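Local coordinates for protein OXA-46 oxacillinase (Pseudomonas aeruginosa, PDB 3IF6) that probably hydrolyses the amide bond of beta-lactam antibiotics as a class D serine beta-lactamase, giving substituted beta-amino acids and hence resistance, at residues Pro70-Thr73 / Phe74-Pro77; Leu164-Ala168 / His169-Leu173; Gly212-Gly215 / Arg216-Trp219. All blocks are in the same frame, centred on the assembly; numbering follows the deposited sequence.

Contact 1 (Pro70-Thr73 / Phe74-Pro77); sequences PAST and FKIP. With TLA (L(+)-tartaric acid), chain G.
Two backbone bonds, each reaching back three residues, wind P70-T73 into F74-P77: F74 N donates to A71 O at 3.2 Å and K75 N to S72 O at 3.3 Å. These bonds are of the 3-10 kind and lead into helix 75-84. Behind them P70 O takes two donors from the same face of its plane, T73 N and T73 OG1, the hydroxyl at 2.9 Å. T73 OG1 reaches it by standing between backbone N and carbonyl carbon (chi1 73°).

Apolar contact is modest. P70 and F74 lie side by side, P70 CG 3.9 Å from F74 CB.

S72 and K75 share a bound anion. S72, the predicted acyl-ester nucleophile, donates through OG to tartrate O4 at 2.6 Å, while K75 NZ reaches the other oxygen of the same carboxylate, O41, at 2.7 Å. K75 runs almost straight beyond CG, its stem starting against S72 O and its CE passing 3.9 Å from S72 OG. S72-T73-F74-K75 is the S-x-x-K motif of serine beta-lactamases. The tartrate, probably from the crystallisation liquor and also bonded by K210, T211 and R249, sits beside the predicted nucleophile, consistent with the anion-binding part of the substrate pocket. K75 NZ has a further acceptor in A116 O.

Around the turn, F74 meets the rings of Y146 (edge-to-face), Y158 and H78, and touches L141 of helix 122-144. I76 and P77 pack on F174 of helix 168-179, and K210 of strand 206-213 lies against S72, K75 and I76.

Contact 2 (Leu164-Ala168 / His169-Leu173); sequences LKISA and HEQIL. With EDO (1,2-ethanediol), chain I.
I166 lays its branched side chain over the first turn of the helix: CG1 comes to 3.5 Å from E170 CB, and CD1 rests on the backbone between E170 and Q171. Its CG2 meets the amide of Q171, 3.8 Å from NE2, the two side chains crossing at about a right angle; Q171 NE2 itself is bonded to T73 OG1. S167, next along, is the N-cap. Its OG, turned between backbone N and carbonyl carbon (chi1 86°), accepts from E170 N at 3.2 Å, and in return S167 N makes a weak bond to E170 OE1 at 3.3 Å. This reciprocal pair is a capping box, sealing the start of helix 168-179 where strand 166-167 ends. The main partner of that carboxylate is R67, which forms a salt bridge with OE1. S167 OG also donates to O1 of an ethanediol at 2.9 Å, whose O2 lies near H169 ND1. S167 O starts the helical bonding, met by Q171 N at 2.8 Å. A168 continues it: its O takes I172 N at 3.1 Å, Q171 N approaches the same oxygen more weakly, and the A168 side chain touches V45 of strand 42-48.

Contact 3 (Gly212-Gly215 / Arg216-Trp219); sequences GWEG and RFGW
G212 and W219 are bound by two backbone bonds, G212 N to W219 O at 2.7 Å and W219 N to G212 O at 2.8 Å, an antiparallel hydrogen-bonded pair in the close-packed part of the hairpin. The edge of the W219 indole meets G212 CA, and its NE1 is bonded to S69 O. W213 and G218 follow as a non-hydrogen-bonded pair; G218 CA sits at the edge of the W213 ring, whose NE1 has its main partner in T239 OG1.

Towards solvent the strands part into a turn bridged by E214. E214 N donates to F217 O at 2.9 Å, and E214 OE1 receives R216 N at 2.7 Å. E214 CB stands over the F217 ring face, a CH-pi contact 3.8 Å from its centroid, and a bend at chi2 (-82°) brings the carboxylate within 2° of parallel with the ring. Exposed R216 pairs with E214 by charge alone: NH2 is 2.8 Å from OE2, which lies over a guanidinium face with no N-H aimed at it.

Strands 206-213 and 217-226 form a beta hairpin; G212, just before its turn, ends the K-T-G motif K210-T211-G212 that lines the active site of serine beta-lactamases.

In the fold
Contact 1 lies nearest the middle of the chain and contact 2 is also buried, whereas contact 3 runs from the buried sheet out to an exposed turn. Contacts 1 and 2 both start helices, the first through 3-10 bonds, the second through a side-chain cap; contact 1 also holds a bound anion. Contact 3 joins two strands and puts its salt bridge at the surface. The three converge on one interface between helices and sheet. L164 packed on F74, and I166 on P70, join 164-173 to 70-77. W219 touches both other contacts, its CD1 near P70 O and its six-membered ring on Q171 and A168.

Contact 1 (Pro70-Thr73 / Phe74-Pro77)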
loop_
_atom_site.group_PDB
_atom_site.type_symbol
_atom_site.label_atom_id
_atom_site.label_comp_id
_atom_site.label_asym_id
_atom_site.label_seq_id
_atom_site.Cartn_x
_atom_site.Cartn_y
_atom_site.Cartn_z
ATOM N N PRO B 70 -16.956 -3.763 16.578
ATOM C CA PRO B 70 -16.130 -3.414 15.425
ATOM C C PRO B 70 -16.504 -4.111 14.123
ATOM O O PRO B 70 -16.410 -3.573 13.062
ATOM C CB PRO B 70 -14.731 -3.783 15.890
ATOM C CG PRO B 70 -14.899 -4.710 16.809
ATOM C CD PRO B 70 -16.119 -4.400 17.585
ATOM N N ALA B 71 -16.928 -5.342 14.256
ATOM C CA ALA B 71 -17.219 -6.200 13.145
ATOM C C ALA B 71 -15.972 -6.421 12.308
ATOM O O ALA B 71 -14.983 -6.791 12.837
ATOM C CB ALA B 71 -18.331 -5.659 12.363
ATOM N N SER B 72 -16.038 -6.211 11.011
ATOM C CA SER B 72 -14.903 -6.436 10.142
ATOM C C SER B 72 -13.802 -5.425 10.259
ATOM O O SER B 72 -12.783 -5.617 9.705
ATOM C CB SER B 72 -15.305 -6.719 8.708
ATOM O OG SER B 72 -15.781 -8.036 8.572
ATOM N N THR B 73 -14.030 -4.336 10.965
ATOM C CA THR B 73 -12.934 -3.396 11.299
ATOM C C THR B 73 -11.901 -4.035 12.259
ATOM O O THR B 73 -10.782 -3.549 12.386
ATOM C CB THR B 73 -13.430 -1.973 11.819
ATOM O OG1 THR B 73 -13.964 -2.059 13.143
ATOM C CG2 THR B 73 -14.447 -1.349 10.889
ATOM N N PHE B 74 -12.283 -5.125 12.923
ATOM C CA PHE B 74 -11.397 -5.898 13.815
ATOM C C PHE B 74 -10.395 -6.784 13.042
ATOM O O PHE B 74 -9.532 -7.429 13.657
ATOM C CB PHE B 74 -12.218 -6.763 14.785
ATOM C CG PHE B 74 -11.390 -7.395 15.900
ATOM C CD1 PHE B 74 -10.952 -6.632 16.984
ATOM C CD2 PHE B 74 -11.044 -8.744 15.861
ATOM C CE1 PHE B 74 -10.166 -7.201 18.004
ATOM C CE2 PHE B 74 -10.252 -9.328 16.870
ATOM C CZ PHE B 74 -9.815 -8.559 17.939
ATOM N N LYS B 75 -10.514 -6.819 11.705
ATOM C CA LYS B 75 -9.570 -7.572 10.835
ATOM C C LYS B 75 -8.207 -6.910 10.890
ATOM O O LYS B 75 -7.178 -7.581 10.773
ATOM C CB LYS B 75 -10.056 -7.664 9.386
ATOM C CG LYS B 75 -11.193 -8.663 9.136
ATOM C CD LYS B 75 -11.629 -8.582 7.669
ATOM C CE LYS B 75 -12.512 -9.745 7.266
ATOM N NZ LYS B 75 -12.940 -9.600 5.848
ATOM N N ILE B 76 -8.189 -5.598 11.116
ATOM C CA ILE B 76 -6.897 -4.886 11.370
ATOM C C ILE B 76 -6.106 -5.414 12.605
ATOM O O ILE B 76 -5.032 -6.005 12.442
ATOM C CB ILE B 76 -7.099 -3.357 11.401
ATOM C CG1 ILE B 76 -7.815 -2.933 10.110
ATOM C CG2 ILE B 76 -5.766 -2.647 11.575
ATOM C CD1 ILE B 76 -8.412 -1.553 10.126
ATOM N N PRO B 77 -6.622 -5.214 13.843
ATOM C CA PRO B 77 -5.875 -5.847 14.961
ATOM C C PRO B 77 -5.789 -7.385 14.840
ATOM O O PRO B 77 -4.733 -7.986 15.154
ATOM C CB PRO B 77 -6.691 -5.458 16.207
ATOM C CG PRO B 77 -8.074 -5.023 15.686
ATOM C CD PRO B 77 -7.815 -4.457 14.310
HETATM O O1 TLA G . -18.345 -4.056 5.229
HETATM O O11 TLA G . -19.728 -5.633 4.498
HETATM C C1 TLA G . -18.690 -5.255 5.100
HETATM C C2 TLA G . -17.824 -6.273 5.743
HETATM O O2 TLA G . -17.054 -5.551 6.708
HETATM C C3 TLA G . -16.920 -6.973 4.727
HETATM O O3 TLA G . -16.206 -5.987 3.962
HETATM C C4 TLA G . -15.897 -7.853 5.418
HETATM O O4 TLA G . -16.318 -8.773 6.170
HETATM O O41 TLA G . -14.664 -7.617 5.226
#

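Contact 2 (Leu164-Ala168 / His169-Leu173)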
loop_
_atom_site.group_PDB
_atom_site.type_symbol
_atom_site.label_atom_id
_atom_site.label_comp_id
_atom_site.label_asym_id
_atom_site.label_seq_id
_atom_site.Cartn_x
_atom_site.Cartn_y
_atom_site.Cartn_z
ATOM N N LEU B 164 -17.154 -7.652 22.224
ATOM C CA LEU B 164 -16.109 -6.643 22.123
ATOM C C LEU B 164 -16.687 -5.441 21.463
ATOM O O LEU B 164 -17.373 -5.552 20.460
ATOM C CB LEU B 164 -14.894 -7.154 21.335
ATOM C CG LEU B 164 -13.760 -6.148 21.147
ATOM C CD1 LEU B 164 -12.880 -6.046 22.424
ATOM C CD2 LEU B 164 -12.939 -6.511 19.917
ATOM N N LYS B 165 -16.427 -4.284 22.047
ATOM C CA LYS B 165 -16.993 -3.045 21.542
ATOM C C LYS B 165 -15.921 -2.002 21.606
ATOM O O LYS B 165 -15.056 -2.058 22.475
ATOM C CB LYS B 165 -18.242 -2.631 22.322
ATOM C CG LYS B 165 -19.391 -3.646 22.238
ATOM C CD LYS B 165 -20.716 -2.989 21.893
ATOM C CE LYS B 165 -21.639 -2.900 23.081
ATOM N NZ LYS B 165 -22.564 -4.065 23.188
ATOM N N ILE B 166 -15.957 -1.088 20.647
ATOM C CA ILE B 166 -14.973 -0.030 20.550
ATOM C C ILE B 166 -15.693 1.186 20.002
ATOM O O ILE B 166 -16.769 1.056 19.424
ATOM C CB ILE B 166 -13.753 -0.436 19.636
ATOM C CG1 ILE B 166 -12.589 0.559 19.836
ATOM C CG2 ILE B 166 -14.195 -0.643 18.159
ATOM C CD1 ILE B 166 -11.465 0.521 18.804
ATOM N N SER B 167 -15.118 2.366 20.183
ATOM C CA SER B 167 -15.794 3.588 19.809
ATOM C C SER B 167 -15.055 4.290 18.706
ATOM O O SER B 167 -13.900 3.962 18.426
ATOM C CB SER B 167 -15.881 4.514 21.021
ATOM O OG SER B 167 -14.717 5.293 21.159
ATOM N N ALA B 168 -15.702 5.293 18.123
ATOM C CA ALA B 168 -15.126 6.031 17.010
ATOM C C ALA B 168 -13.825 6.688 17.429
ATOM O O ALA B 168 -12.810 6.441 16.800
ATOM C CB ALA B 168 -16.109 7.019 16.407
ATOM N N HIS B 169 -13.822 7.463 18.517
ATOM C CA HIS B 169 -12.574 8.077 19.012
ATOM C C HIS B 169 -11.498 7.042 19.275
ATOM O O HIS B 169 -10.324 7.303 19.088
ATOM C CB HIS B 169 -12.779 8.916 20.303
ATOM C CG HIS B 169 -13.055 10.356 20.036
ATOM N ND1 HIS B 169 -14.224 10.971 20.421
ATOM C CD2 HIS B 169 -12.339 11.293 19.375
ATOM C CE1 HIS B 169 -14.220 12.226 20.000
ATOM N NE2 HIS B 169 -13.083 12.448 19.367
ATOM N N GLU B 170 -11.913 5.891 19.780
ATOM C CA GLU B 170 -11.004 4.817 20.082
ATOM C C GLU B 170 -10.419 4.185 18.803
ATOM O O GLU B 170 -9.254 3.762 18.808
ATOM C CB GLU B 170 -11.708 3.780 20.941
ATOM C CG GLU B 170 -12.042 4.264 22.352
ATOM C CD GLU B 170 -12.435 3.133 23.288
ATOM O OE1 GLU B 170 -13.348 2.345 22.953
ATOM O OE2 GLU B 170 -11.833 3.041 24.377
ATOM N N GLN B 171 -11.210 4.165 17.713
ATOM C CA GLN B 171 -10.746 3.691 16.395
ATOM C C GLN B 171 -9.614 4.590 15.970
ATOM O O GLN B 171 -8.602 4.118 15.454
ATOM C CB GLN B 171 -11.853 3.694 15.324
ATOM C CG GLN B 171 -12.984 2.674 15.538
ATOM C CD GLN B 171 -12.720 1.263 14.972
ATOM O OE1 GLN B 171 -11.581 0.793 14.916
ATOM N NE2 GLN B 171 -13.791 0.574 14.589
ATOM N N ILE B 172 -9.768 5.880 16.229
ATOM C CA ILE B 172 -8.750 6.859 15.836
ATOM C C ILE B 172 -7.403 6.659 16.548
ATOM O O ILE B 172 -6.356 6.684 15.905
ATOM C CB ILE B 172 -9.247 8.300 16.015
ATOM C CG1 ILE B 172 -10.527 8.520 15.187
ATOM C CG2 ILE B 172 -8.100 9.314 15.683
ATOM C CD1 ILE B 172 -10.310 8.920 13.761
ATOM N N LEU B 173 -7.464 6.468 17.866
ATOM C CA LEU B 173 -6.313 6.168 18.708
ATOM C C LEU B 173 -5.554 4.947 18.192
ATOM O O LEU B 173 -4.364 5.056 17.909
ATOM C CB LEU B 173 -6.727 5.912 20.179
ATOM C CG LEU B 173 -7.446 6.971 21.030
ATOM C CD1 LEU B 173 -7.775 6.398 22.409
ATOM C CD2 LEU B 173 -6.659 8.272 21.155
HETATM C C1 EDO I . -14.060 8.053 24.384
HETATM O O1 EDO I . -14.328 7.015 23.429
HETATM C C2 EDO I . -12.883 8.908 23.929
HETATM O O2 EDO I . -13.368 10.164 23.432
#

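Contact 3 (Gly212-Gly215 / Arg216-Trp219)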
loop_
_atom_site.group_PDB
_atom_site.type_symbol
_atom_site.label_atom_id
_atom_site.label_comp_id
_atom_site.label_asym_id
_atom_site.label_seq_id
_atom_site.Cartn_x
_atom_site.Cartn_y
_atom_site.Cartn_z
ATOM N N GLY B 212 -17.160 -1.717 7.878
ATOM C CA GLY B 212 -17.676 -2.603 8.939
ATOM C C GLY B 212 -19.188 -2.670 8.842
ATOM O O GLY B 212 -19.809 -1.702 8.437
ATOM N N TRP B 213 -19.785 -3.812 9.165
ATOM C CA TRP B 213 -21.258 -3.909 9.193
ATOM C C TRP B 213 -21.674 -4.999 10.167
ATOM O O TRP B 213 -21.426 -6.202 9.923
ATOM C CB TRP B 213 -21.902 -4.140 7.808
ATOM C CG TRP B 213 -23.430 -4.130 7.879
ATOM C CD1 TRP B 213 -24.200 -3.220 8.546
ATOM C CD2 TRP B 213 -24.366 -5.059 7.254
ATOM N NE1 TRP B 213 -25.528 -3.509 8.377
ATOM C CE2 TRP B 213 -25.668 -4.645 7.626
ATOM C CE3 TRP B 213 -24.223 -6.211 6.453
ATOM C CZ2 TRP B 213 -26.839 -5.329 7.214
ATOM C CZ3 TRP B 213 -25.395 -6.896 6.027
ATOM C CH2 TRP B 213 -26.681 -6.437 6.410
ATOM N N GLU B 214 -22.305 -4.545 11.257
ATOM C CA GLU B 214 -22.735 -5.379 12.373
ATOM C C GLU B 214 -24.152 -5.905 12.105
ATOM O O GLU B 214 -24.519 -6.950 12.594
ATOM C CB GLU B 214 -22.636 -4.560 13.681
ATOM C CG GLU B 214 -23.060 -5.255 14.993
ATOM C CD GLU B 214 -24.585 -5.256 15.264
ATOM O OE1 GLU B 214 -25.393 -4.535 14.598
ATOM O OE2 GLU B 214 -24.972 -6.012 16.177
ATOM N N GLY B 215 -24.919 -5.202 11.276
ATOM C CA GLY B 215 -26.346 -5.466 11.126
ATOM C C GLY B 215 -27.167 -4.231 11.426
ATOM O O GLY B 215 -27.885 -3.734 10.551
ATOM N N ARG B 216 -27.085 -3.737 12.663
ATOM C CA ARG B 216 -27.849 -2.515 13.054
ATOM C C ARG B 216 -27.087 -1.249 12.711
ATOM O O ARG B 216 -27.680 -0.188 12.576
ATOM C CB ARG B 216 -28.223 -2.505 14.544
ATOM C CG ARG B 216 -29.169 -3.629 14.976
ATOM C CD ARG B 216 -29.160 -3.888 16.517
ATOM N NE ARG B 216 -27.836 -3.737 17.153
ATOM C CZ ARG B 216 -27.166 -4.714 17.790
ATOM N NH1 ARG B 216 -27.675 -5.947 17.891
ATOM N NH2 ARG B 216 -25.977 -4.467 18.336
ATOM N N PHE B 217 -25.771 -1.365 12.572
ATOM C CA PHE B 217 -24.917 -0.227 12.231
ATOM C C PHE B 217 -23.704 -0.665 11.424
ATOM O O PHE B 217 -23.370 -1.844 11.396
ATOM C CB PHE B 217 -24.465 0.519 13.489
ATOM C CG PHE B 217 -23.760 -0.350 14.470
ATOM C CD1 PHE B 217 -22.357 -0.492 14.409
ATOM C CD2 PHE B 217 -24.492 -1.058 15.444
ATOM C CE1 PHE B 217 -21.691 -1.330 15.286
ATOM C CE2 PHE B 217 -23.846 -1.897 16.327
ATOM C CZ PHE B 217 -22.436 -2.031 16.261
ATOM N N GLY B 218 -23.065 0.295 10.759
ATOM C CA GLY B 218 -21.864 0.044 9.984
ATOM C C GLY B 218 -20.757 1.054 10.212
ATOM O O GLY B 218 -21.015 2.181 10.644
ATOM N N TRP B 219 -19.523 0.657 9.904
ATOM C CA TRP B 219 -18.359 1.537 10.004
ATOM C C TRP B 219 -17.668 1.750 8.656
ATOM O O TRP B 219 -17.774 0.923 7.750
ATOM C CB TRP B 219 -17.285 0.881 10.851
ATOM C CG TRP B 219 -17.554 0.472 12.281
ATOM C CD1 TRP B 219 -18.051 -0.715 12.721
ATOM C CD2 TRP B 219 -17.188 1.217 13.459
ATOM N NE1 TRP B 219 -18.056 -0.748 14.101
ATOM C CE2 TRP B 219 -17.531 0.425 14.578
ATOM C CE3 TRP B 219 -16.632 2.495 13.668
ATOM C CZ2 TRP B 219 -17.332 0.856 15.897
ATOM C CZ3 TRP B 219 -16.414 2.924 14.982
ATOM C CH2 TRP B 219 -16.771 2.102 16.079
#